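Local coordinates for glutamate ABC superfamily ATP binding cassette transporter, binding protein (Enterococcus faecium DO, PDB 5EYF) that binds L-glutamate and probably delivers it, as the solute-binding protein of an ABC transporter, for uptake into the cell, at residues N4-I7 with L8-S11. Numbering follows the deposited sequence. Where two conformers were deposited one is given.
Sequences NEDI and LERS
D6 turns its carboxylate onto the backbone of E9, where OD1 accepts from E9 N at 2.9 Å in a fairly straight bond, 160° at the hydrogen. With CG anti to the backbone N (chi1 -177°), the D6 side chain reaches forward over the first turn and offers E9 N the anti lone pair of OD1; L8 N also lies close to this oxygen, at 3.1 Å. The extended chain of E9 merely packs on D6, crossing it at about a right angle, with E9 CG 3.5 Å from D6 OD1. D6 is thus the N-cap of helix 7-14, the first helix of this periplasmic-binding-protein-type fold, and the negative charge at the helix start should be favoured by the helix dipole. Regular helical bonds follow at once, from R10 N to D6 O (2.9 Å) and from S11 N to I7 O (3.0 Å). S11 also bends its hydroxyl back within the helix, OG donating to L8 O at 2.6 Å. Beside the cap, E5 in one of its two conformers brings OE1 near the edge of the R10 guanidinium, the two planes 81° apart, a long and doubtful salt bridge to R10 NE (3.6 Å). R10 has its stronger partner in D80, to which NH1 makes a salt bridge, while I7 packs on F211 and L8 on A214 of helix 209-225.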
loop_
_atom_site.group_PDB
_atom_site.type_symbol
_atom_site.label_atom_id
_atom_site.label_comp_id
_atom_site.label_asym_id
_atom_site.label_seq_id
_atom_site.Cartn_x
_atom_site.Cartn_y
_atom_site.Cartn_z
ATOM N N ASN B 4 32.034 -2.110 -4.138
ATOM C CA ASN B 4 32.209 -3.150 -3.133
ATOM C C ASN B 4 32.666 -2.608 -1.782
ATOM O O ASN B 4 32.594 -3.345 -0.793
ATOM C CB ASN B 4 33.204 -4.213 -3.627
ATOM C CG ASN B 4 32.600 -5.154 -4.673
ATOM O OD1 ASN B 4 31.521 -5.716 -4.480
ATOM N ND2 ASN B 4 33.308 -5.332 -5.782
ATOM N N GLU B 5 33.134 -1.359 -1.714
ATOM C CA GLU B 5 33.530 -0.782 -0.435
ATOM C C GLU B 5 32.304 -0.596 0.448
ATOM O O GLU B 5 31.273 -0.087 -0.002
ATOM C CB GLU B 5 34.245 0.553 -0.639
ATOM C CG GLU B 5 34.746 1.188 0.660
ATOM C CD GLU B 5 35.458 2.522 0.443
ATOM O OE1 GLU B 5 35.067 3.265 -0.484
ATOM O OE2 GLU B 5 36.407 2.828 1.201
ATOM N N ASP B 6 32.413 -1.023 1.704
ATOM C CA ASP B 6 31.272 -0.983 2.607
ATOM C C ASP B 6 30.880 0.457 2.934
ATOM O O ASP B 6 31.714 1.256 3.353
ATOM C CB ASP B 6 31.606 -1.750 3.885
ATOM C CG ASP B 6 30.446 -1.813 4.830
ATOM O OD1 ASP B 6 30.289 -0.884 5.646
ATOM O OD2 ASP B 6 29.647 -2.770 4.728
ATOM N N ILE B 7 29.595 0.788 2.758
ATOM C CA ILE B 7 29.174 2.190 2.861
ATOM C C ILE B 7 29.279 2.706 4.302
ATOM O O ILE B 7 29.731 3.833 4.535
ATOM C CB ILE B 7 27.757 2.348 2.279
ATOM C CG1 ILE B 7 27.816 2.248 0.753
ATOM C CG2 ILE B 7 27.118 3.667 2.733
ATOM C CD1 ILE B 7 26.485 1.823 0.115
ATOM N N LEU B 8 28.904 1.894 5.299
ATOM C CA LEU B 8 29.092 2.340 6.686
ATOM C C LEU B 8 30.567 2.490 7.055
ATOM O O LEU B 8 30.938 3.400 7.815
ATOM C CB LEU B 8 28.429 1.372 7.660
ATOM C CG LEU B 8 26.957 1.580 7.937
ATOM C CD1 LEU B 8 26.568 0.639 9.069
ATOM C CD2 LEU B 8 26.631 3.023 8.284
ATOM N N GLU B 9 31.416 1.567 6.597
ATOM C CA GLU B 9 32.837 1.706 6.885
ATOM C C GLU B 9 33.374 3.001 6.285
ATOM O O GLU B 9 34.076 3.769 6.964
ATOM C CB GLU B 9 33.621 0.497 6.372
ATOM C CG GLU B 9 33.430 -0.756 7.216
ATOM C CD GLU B 9 34.244 -1.927 6.729
ATOM O OE1 GLU B 9 35.011 -1.769 5.755
ATOM O OE2 GLU B 9 34.099 -3.014 7.326
ATOM N N ARG B 10 32.998 3.289 5.032
ATOM C CA ARG B 10 33.478 4.503 4.379
ATOM C C ARG B 10 33.026 5.733 5.144
ATOM O O ARG B 10 33.781 6.693 5.280
ATOM C CB ARG B 10 32.987 4.576 2.929
ATOM C CG ARG B 10 33.614 5.759 2.164
ATOM C CD ARG B 10 32.668 6.403 1.141
ATOM N NE ARG B 10 32.288 5.486 0.073
ATOM C CZ ARG B 10 31.040 5.279 -0.331
ATOM N NH1 ARG B 10 30.036 5.936 0.234
ATOM N NH2 ARG B 10 30.797 4.414 -1.305
ATOM N N SER B 11 31.795 5.709 5.674
ATOM C CA SER B 11 31.273 6.868 6.395
ATOM C C SER B 11 32.118 7.219 7.616
ATOM O O SER B 11 32.102 8.373 8.058
ATOM C CB SER B 11 29.829 6.631 6.813
ATOM O OG SER B 11 29.744 5.748 7.919
#